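Local coordinates for protein hydrazine synthase subunit alpha (Candidatus Kuenenia stuttgartiensis, PDB 5C2V) that condenses hydroxylamine, made in the gamma subunit, with ammonia to give hydrazine, as part of the heme c-containing hydrazine synthase complex of anammox bacteria, at residues Y223-N228 with L543-L548; S242-N247 with G255-C260; Y424-G429 with S523-Y528. One frame throughout, in Å; residues are numbered along the deposited sequence.

Contact 1: Y223-N228 with L543-L548. With HEC (heme c), chain B.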
# COMPACT_ATOMS: atom_id res chain seq x y z
N TYR D 223 12.95 26.07 -1.68
CA TYR D 223 12.05 26.37 -2.80
C TYR D 223 10.90 25.39 -3.08
O TYR D 223 10.24 25.50 -4.11
CB TYR D 223 12.91 26.60 -4.04
CG TYR D 223 13.72 27.87 -3.82
CD1 TYR D 223 15.00 27.82 -3.30
CD2 TYR D 223 13.15 29.11 -4.06
CE1 TYR D 223 15.72 28.98 -3.06
CE2 TYR D 223 13.86 30.27 -3.83
CZ TYR D 223 15.14 30.20 -3.33
OH TYR D 223 15.84 31.36 -3.10
N ASN D 224 10.69 24.42 -2.19
CA ASN D 224 9.63 23.41 -2.35
C ASN D 224 8.26 24.00 -2.71
O ASN D 224 7.83 25.00 -2.13
CB ASN D 224 9.50 22.58 -1.07
CG ASN D 224 8.63 21.35 -1.24
OD1 ASN D 224 7.99 21.15 -2.28
ND2 ASN D 224 8.58 20.51 -0.20
N LEU D 225 7.59 23.37 -3.67
CA LEU D 225 6.28 23.82 -4.13
C LEU D 225 5.17 23.51 -3.13
O LEU D 225 4.07 24.05 -3.23
CB LEU D 225 5.94 23.21 -5.49
CG LEU D 225 6.54 23.92 -6.71
CD1 LEU D 225 6.13 23.23 -8.00
CD2 LEU D 225 6.12 25.38 -6.72
N SER D 226 5.47 22.63 -2.18
CA SER D 226 4.56 22.40 -1.06
C SER D 226 5.22 22.91 0.21
O SER D 226 6.36 23.39 0.19
CB SER D 226 4.20 20.92 -0.94
OG SER D 226 3.26 20.55 -1.93
N SER D 227 4.52 22.79 1.33
CA SER D 227 4.93 23.46 2.56
C SER D 227 6.11 22.80 3.27
O SER D 227 6.10 21.60 3.56
CB SER D 227 3.75 23.54 3.53
OG SER D 227 2.72 24.36 3.00
N ASN D 228 7.14 23.60 3.54
CA ASN D 228 8.20 23.23 4.47
C ASN D 228 7.99 23.98 5.78
O ASN D 228 7.78 25.19 5.78
CB ASN D 228 9.58 23.55 3.89
CG ASN D 228 10.00 22.58 2.81
OD1 ASN D 228 9.56 21.43 2.78
ND2 ASN D 228 10.86 23.03 1.91
N LEU D 543 10.70 12.04 -8.38
CA LEU D 543 9.54 12.81 -7.97
C LEU D 543 9.80 13.42 -6.61
O LEU D 543 9.76 12.74 -5.58
CB LEU D 543 8.29 11.92 -7.94
CG LEU D 543 7.81 11.44 -9.31
CD1 LEU D 543 6.67 10.44 -9.17
CD2 LEU D 543 7.38 12.62 -10.19
N THR D 544 10.04 14.72 -6.64
CA THR D 544 10.49 15.50 -5.49
C THR D 544 10.77 16.90 -6.01
O THR D 544 10.67 17.15 -7.21
CB THR D 544 11.75 14.92 -4.83
OG1 THR D 544 11.98 15.56 -3.57
CG2 THR D 544 12.96 15.12 -5.73
N TRP D 545 11.11 17.81 -5.11
CA TRP D 545 11.49 19.14 -5.55
C TRP D 545 12.89 19.51 -5.06
O TRP D 545 13.14 19.64 -3.86
CB TRP D 545 10.46 20.17 -5.09
CG TRP D 545 9.13 19.94 -5.73
CD1 TRP D 545 7.99 19.50 -5.12
CD2 TRP D 545 8.80 20.10 -7.11
NE1 TRP D 545 6.97 19.40 -6.03
CE2 TRP D 545 7.45 19.76 -7.27
CE3 TRP D 545 9.53 20.52 -8.23
CZ2 TRP D 545 6.80 19.82 -8.50
CZ3 TRP D 545 8.88 20.57 -9.46
CH2 TRP D 545 7.53 20.22 -9.58
N ALA D 546 13.79 19.68 -6.02
CA ALA D 546 15.18 20.01 -5.74
C ALA D 546 15.44 21.47 -6.06
O ALA D 546 14.78 22.04 -6.93
CB ALA D 546 16.12 19.11 -6.53
N TYR D 547 16.37 22.08 -5.34
CA TYR D 547 16.69 23.48 -5.56
C TYR D 547 18.16 23.76 -5.31
O TYR D 547 18.77 23.21 -4.39
CB TYR D 547 15.82 24.37 -4.65
CG TYR D 547 15.78 23.91 -3.21
CD1 TYR D 547 14.84 22.98 -2.79
CD2 TYR D 547 16.69 24.40 -2.28
CE1 TYR D 547 14.80 22.56 -1.47
CE2 TYR D 547 16.66 23.98 -0.97
CZ TYR D 547 15.71 23.06 -0.57
OH TYR D 547 15.68 22.64 0.74
N LEU D 548 18.74 24.61 -6.14
CA LEU D 548 20.14 25.00 -5.99
C LEU D 548 20.24 26.46 -5.58
O LEU D 548 19.54 27.32 -6.13
CB LEU D 548 20.91 24.77 -7.29
CG LEU D 548 21.06 23.33 -7.80
CD1 LEU D 548 21.65 23.32 -9.20
CD2 LEU D 548 21.91 22.51 -6.84
FE HEC B . 16.87 11.75 -6.38
CHA HEC B . 14.08 11.21 -4.43
CHB HEC B . 17.87 14.23 -4.23
CHC HEC B . 19.45 12.58 -8.52
CHD HEC B . 15.77 9.43 -8.66
NA HEC B . 16.12 12.56 -4.66
C1A HEC B . 14.95 12.19 -4.02
C2A HEC B . 14.79 13.03 -2.85
C3A HEC B . 15.83 13.86 -2.80
C4A HEC B . 16.69 13.59 -3.93
CMA HEC B . 16.08 14.94 -1.72
CAA HEC B . 13.61 12.96 -1.86
CBA HEC B . 14.01 12.15 -0.63
CGA HEC B . 14.21 10.70 -0.98
O1A HEC B . 15.26 10.12 -0.60
O2A HEC B . 13.33 10.11 -1.66
NB HEC B . 18.32 13.25 -6.45
C1B HEC B . 18.68 13.96 -5.31
C2B HEC B . 20.07 14.36 -5.47
C3B HEC B . 20.51 13.91 -6.65
C4B HEC B . 19.42 13.20 -7.29
CMB HEC B . 20.89 15.17 -4.44
CAB HEC B . 21.93 14.12 -7.20
CBB HEC B . 21.88 15.03 -8.45
NC HEC B . 17.53 11.09 -8.23
C1C HEC B . 18.55 11.64 -8.97
C2C HEC B . 18.57 10.98 -10.26
C3C HEC B . 17.50 10.20 -10.34
C4C HEC B . 16.86 10.19 -9.03
CMC HEC B . 19.47 11.39 -11.46
CAC HEC B . 17.09 9.35 -11.56
CBC HEC B . 15.75 9.87 -12.13
ND HEC B . 15.18 10.52 -6.53
C1D HEC B . 14.96 9.62 -7.56
C2D HEC B . 13.74 8.89 -7.31
C3D HEC B . 13.21 9.45 -5.98
C4D HEC B . 14.17 10.45 -5.58
CMD HEC B . 13.11 7.79 -8.19
CAD HEC B . 11.93 9.04 -5.23
CBD HEC B . 10.72 9.44 -6.06
CGD HEC B . 9.46 9.02 -5.36
O1D HEC B . 8.38 9.10 -6.00
O2D HEC B . 9.53 8.61 -4.18
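N224 OD1 accepts from the backbone N of S226 at 2.9 Å along an almost straight bond (178°), although that donor stands well above the carbonyl plane. The same oxygen also reaches CD1 of W545 at 3.3 Å, with the amide and ring planes turned 42° apart. ND2 of this amide donates to V244 O and, nearly in the amide plane, to OD1 of N228 at 3.3 Å. One residue on, L225 covers an indole face: its CD1 sits 3.7 Å from the centroid of the six-membered ring, a CH-pi contact. W545 NE1 is hydrogen-bonded to OE2 of E178. Y547 has CG between its backbone N and carbonyl carbon (chi1 48°), and Y223 N stands 3.7 Å above its ring plane, over the centre. The edge of Y223 meets that ring in an offset edge-to-face pair, centroids 6.0 Å apart. At the root of the two side chains, Y223 CB meets Y547 CB at 3.7 Å, while Y547 OH bonds to D262. An Asx turn thus shapes the loop before strand 228-233, and packing on W545 and Y547 sets that loop against the chain carrying L543 and T544 of the heme c pocket.

Contact 2: S242-N247 with G255-C260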
# COMPACT_ATOMS: atom_id res chain seq x y z
N SER D 242 10.08 19.54 8.64
CA SER D 242 9.13 18.68 7.94
C SER D 242 8.92 19.19 6.52
O SER D 242 8.80 20.39 6.28
CB SER D 242 7.80 18.62 8.68
OG SER D 242 7.97 18.14 10.01
N SER D 243 8.86 18.26 5.57
CA SER D 243 8.69 18.60 4.17
C SER D 243 7.56 17.81 3.55
O SER D 243 7.47 16.59 3.71
CB SER D 243 9.99 18.35 3.40
OG SER D 243 9.88 18.78 2.05
N VAL D 244 6.68 18.49 2.82
CA VAL D 244 5.59 17.82 2.14
C VAL D 244 6.02 17.48 0.72
O VAL D 244 6.18 18.38 -0.11
CB VAL D 244 4.32 18.69 2.11
CG1 VAL D 244 3.22 17.99 1.31
CG2 VAL D 244 3.84 19.00 3.52
N GLN D 245 6.20 16.20 0.43
CA GLN D 245 6.50 15.81 -0.93
C GLN D 245 5.22 15.27 -1.56
O GLN D 245 4.84 14.12 -1.34
CB GLN D 245 7.62 14.77 -0.96
CG GLN D 245 8.88 15.20 -0.21
CD GLN D 245 9.66 16.28 -0.94
OE1 GLN D 245 9.80 16.24 -2.16
NE2 GLN D 245 10.16 17.26 -0.19
N ALA D 246 4.57 16.14 -2.32
CA ALA D 246 3.34 15.84 -3.03
C ALA D 246 3.47 15.68 -4.54
O ALA D 246 2.47 15.46 -5.22
CB ALA D 246 2.30 16.92 -2.72
N ASN D 247 4.69 15.81 -5.08
CA ASN D 247 4.85 16.07 -6.52
C ASN D 247 4.14 15.04 -7.40
O ASN D 247 4.42 13.85 -7.34
CB ASN D 247 6.34 16.10 -6.89
CG ASN D 247 6.58 16.45 -8.35
OD1 ASN D 247 5.69 16.94 -9.04
ND2 ASN D 247 7.79 16.19 -8.83
N GLY D 255 1.11 11.56 -1.86
CA GLY D 255 2.37 12.10 -1.35
C GLY D 255 2.67 11.70 0.09
O GLY D 255 1.95 10.89 0.67
N ARG D 256 3.73 12.27 0.66
CA ARG D 256 4.09 11.98 2.06
C ARG D 256 4.72 13.19 2.75
O ARG D 256 5.30 14.05 2.11
CB ARG D 256 5.05 10.79 2.14
CG ARG D 256 4.38 9.42 2.10
CD ARG D 256 5.38 8.30 2.33
NE ARG D 256 6.04 7.89 1.10
CZ ARG D 256 5.66 6.86 0.35
NH1 ARG D 256 4.62 6.12 0.72
NH2 ARG D 256 6.33 6.55 -0.75
N VAL D 257 4.60 13.24 4.08
CA VAL D 257 5.26 14.28 4.86
C VAL D 257 6.46 13.70 5.59
O VAL D 257 6.31 12.90 6.51
CB VAL D 257 4.30 14.93 5.88
CG1 VAL D 257 5.04 15.95 6.73
CG2 VAL D 257 3.13 15.58 5.17
N MET D 258 7.65 14.11 5.17
CA MET D 258 8.89 13.51 5.66
C MET D 258 9.65 14.41 6.62
O MET D 258 9.57 15.64 6.54
CB MET D 258 9.81 13.16 4.49
CG MET D 258 10.40 14.36 3.77
SD MET D 258 11.83 13.96 2.75
CE MET D 258 12.08 15.50 1.88
N ILE D 259 10.37 13.80 7.55
CA ILE D 259 11.32 14.52 8.38
C ILE D 259 12.67 14.55 7.66
O ILE D 259 13.18 13.51 7.25
CB ILE D 259 11.48 13.87 9.76
CG1 ILE D 259 10.13 13.81 10.48
CG2 ILE D 259 12.49 14.64 10.60
CD1 ILE D 259 10.21 13.18 11.84
N CYS D 260 13.22 15.75 7.50
CA CYS D 260 14.49 15.91 6.80
C CYS D 260 15.34 17.03 7.39
O CYS D 260 14.93 17.71 8.33
CB CYS D 260 14.23 16.18 5.32
SG CYS D 260 13.26 17.67 4.99
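This is the pairing of two antiparallel strands in a beta hairpin, 239-245 with 256-262, which form the inner pair of a four-stranded sheet consistent with one blade of the six-bladed propeller. S243 with M258 and Q245 with R256 are hydrogen-bonded pairs, each closed by two backbone bonds of 2.9 Å between N and O; S242–I259 and V244–V257 are the non-hydrogen-bonded pairs. At the end of the pairing G255, with positive phi, brings its CA to 3.2 Å from Q245 O.

The two faces differ in chemistry. On one, V244 CG2 touches V257 CG2 at 3.9 Å, an apolar meeting. On the other, M258 has CG between its backbone N and carbonyl carbon (chi1 70°), and the chain runs out extended across the neighbouring strand. Its methyl CE lies 3.8 Å from S243 CB and 3.3 Å from Q245 NE2. Q245 is bent at chi2 (-72°), which turns NE2 back along its own strand to S243 OG for a weak bond, while OE1 is hydrogen-bonded to T544 OG1. S243 OG is also hydrogen-bonded to N228 OD1, and C260 SG lies 3.7 Å from S243 CB.

The M258 side chain comes within about 4 Å of the heme c at nearest atoms. The chemistry implies a mixed face: the M258 methyl lies against the Q245 amide and beside S243, groups oriented by T544 in the heme-lining loop and N228 on the adjoining strand.

Contact 3: Y424-G429 with S523-Y528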
# COMPACT_ATOMS: atom_id res chain seq x y z
N TYR D 424 24.16 38.15 -15.96
CA TYR D 424 23.36 36.96 -16.23
C TYR D 424 21.87 37.24 -16.06
O TYR D 424 21.48 37.97 -15.15
CB TYR D 424 23.78 35.80 -15.33
CG TYR D 424 25.06 35.12 -15.76
CD1 TYR D 424 25.06 34.24 -16.84
CD2 TYR D 424 26.26 35.35 -15.10
CE1 TYR D 424 26.22 33.61 -17.24
CE2 TYR D 424 27.42 34.73 -15.50
CZ TYR D 424 27.40 33.86 -16.57
OH TYR D 424 28.55 33.24 -16.98
N PRO D 425 21.04 36.67 -16.94
CA PRO D 425 19.58 36.84 -16.89
C PRO D 425 19.00 36.33 -15.57
O PRO D 425 18.01 36.88 -15.08
CB PRO D 425 19.08 35.99 -18.06
CG PRO D 425 20.25 35.89 -18.99
CD PRO D 425 21.45 35.85 -18.10
N HIS D 426 19.61 35.29 -15.01
CA HIS D 426 19.14 34.70 -13.77
C HIS D 426 20.30 34.04 -13.03
O HIS D 426 21.30 33.66 -13.65
CB HIS D 426 18.04 33.67 -14.05
CG HIS D 426 17.18 33.35 -12.87
ND1 HIS D 426 17.60 32.54 -11.84
CD2 HIS D 426 15.92 33.73 -12.55
CE1 HIS D 426 16.64 32.44 -10.94
NE2 HIS D 426 15.60 33.15 -11.35
N SER D 427 20.19 33.93 -11.71
CA SER D 427 21.18 33.22 -10.92
C SER D 427 21.22 31.76 -11.34
O SER D 427 20.19 31.18 -11.68
CB SER D 427 20.88 33.35 -9.43
OG SER D 427 19.58 32.87 -9.13
N TRP D 428 22.40 31.15 -11.32
CA TRP D 428 22.53 29.77 -11.77
C TRP D 428 23.49 28.94 -10.91
O TRP D 428 24.27 29.48 -10.12
CB TRP D 428 22.97 29.73 -13.24
CG TRP D 428 24.26 30.44 -13.53
CD1 TRP D 428 24.44 31.79 -13.68
CD2 TRP D 428 25.54 29.84 -13.74
NE1 TRP D 428 25.76 32.06 -13.95
CE2 TRP D 428 26.45 30.88 -14.00
CE3 TRP D 428 26.00 28.52 -13.74
CZ2 TRP D 428 27.80 30.64 -14.25
CZ3 TRP D 428 27.34 28.28 -13.98
CH2 TRP D 428 28.23 29.34 -14.24
N GLY D 429 23.43 27.62 -11.09
CA GLY D 429 24.21 26.68 -10.31
C GLY D 429 24.39 25.38 -11.07
O GLY D 429 24.04 25.31 -12.24
N SER D 523 18.86 28.56 -10.72
CA SER D 523 18.95 28.36 -9.28
C SER D 523 17.82 29.11 -8.58
O SER D 523 17.17 29.97 -9.18
CB SER D 523 20.30 28.82 -8.75
OG SER D 523 20.45 30.22 -8.87
N ASP D 524 17.58 28.76 -7.32
CA ASP D 524 16.48 29.32 -6.53
C ASP D 524 15.12 29.02 -7.15
O ASP D 524 14.15 29.76 -6.94
CB ASP D 524 16.65 30.83 -6.34
CG ASP D 524 17.79 31.18 -5.40
OD1 ASP D 524 18.09 30.37 -4.50
OD2 ASP D 524 18.38 32.27 -5.56
N VAL D 525 15.04 27.94 -7.93
CA VAL D 525 13.78 27.50 -8.52
C VAL D 525 13.61 26.00 -8.34
O VAL D 525 14.58 25.24 -8.39
CB VAL D 525 13.70 27.85 -10.03
CG1 VAL D 525 13.69 29.36 -10.22
CG2 VAL D 525 14.85 27.22 -10.79
N PRO D 526 12.37 25.55 -8.10
CA PRO D 526 12.10 24.12 -7.92
C PRO D 526 12.24 23.33 -9.22
O PRO D 526 11.78 23.79 -10.27
CB PRO D 526 10.66 24.09 -7.41
CG PRO D 526 10.05 25.33 -7.98
CD PRO D 526 11.14 26.36 -7.97
N TYR D 527 12.87 22.16 -9.16
CA TYR D 527 13.09 21.35 -10.35
C TYR D 527 13.30 19.87 -10.03
O TYR D 527 13.57 19.51 -8.88
CB TYR D 527 14.29 21.88 -11.14
CG TYR D 527 15.64 21.47 -10.57
CD1 TYR D 527 16.21 22.18 -9.53
CD2 TYR D 527 16.33 20.38 -11.09
CE1 TYR D 527 17.44 21.81 -9.01
CE2 TYR D 527 17.56 20.01 -10.57
CZ TYR D 527 18.11 20.72 -9.53
OH TYR D 527 19.33 20.35 -9.02
N TYR D 528 13.18 19.03 -11.05
CA TYR D 528 13.55 17.62 -10.93
C TYR D 528 14.03 17.08 -12.27
O TYR D 528 14.05 17.80 -13.27
CB TYR D 528 12.38 16.78 -10.39
CG TYR D 528 11.16 16.75 -11.28
CD1 TYR D 528 10.97 15.71 -12.19
CD2 TYR D 528 10.19 17.73 -11.19
CE1 TYR D 528 9.85 15.67 -13.00
CE2 TYR D 528 9.06 17.69 -11.99
CZ TYR D 528 8.90 16.66 -12.90
OH TYR D 528 7.79 16.62 -13.70
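The side chains of H426 and S427 approach S523 just where the antiparallel pairing of strands 428-433 and 517-522 in a small mixed sheet runs out into loops. The G429–Q521 backbone bonding belongs to that sheet, and S427 prolongs the link: its carbonyl oxygen accepts from S523 N at 3.1 Å, with the donor 37° out of the carbonyl plane. A second donor reaches the same oxygen from H426. With CG of this histidine anti to the backbone N (chi1 -160°), the imidazole reaches forward to the carbonyl of the next residue, where ND1 meets S427 O at 2.9 Å in the ring plane and on a lone pair. This bond fixes the rotation of the ring and turns its CE1 edge toward S523 O, 3.1 Å away and near the ring plane. V525 CG1 comes to the same carbon more loosely and obliquely.

The two serine side chains point at one another across the gap. Each carries its hydroxyl between the backbone N and the carbonyl carbon, and the oxygens thereby meet tip to tip. D524 also leans to this side, but its carboxylate is engaged mainly by R549 in a salt bridge. W428 turns its side chain away from S523: its NE1 stands 3.3 Å above the ring plane of Y424, over the ring centre, and its indole meets F592 edge-to-face. This is a structural, largely polar contact away from the annotated sites, joining the start of one strand to the loop that leads out of its neighbour. Its shortest bond is 2.8 Å, donated by S427 OG to S523 OG.

In the fold
All three contacts are buried, though each includes at least one partly exposed residue. Contacts 1 and 2 lie about 3 and 7 Å from the centre of the chain, and their own centres are about 9 Å apart, whereas the centre of contact 3 is about 15 Å out. Contact 2 stays within one sheet, probably a propeller blade, and rests on regular backbone pairing. Contact 1 has no hydrogen bond between its segments and relies on aromatic and aliphatic packing; it touches contact 2 directly, through side chains of the heme-lining loop and the hairpin. Contact 3 joins loop ends through a few polar groups. D524 connects it to contact 1 through the backbone of L548, and Y528 meets W545 edge-to-face.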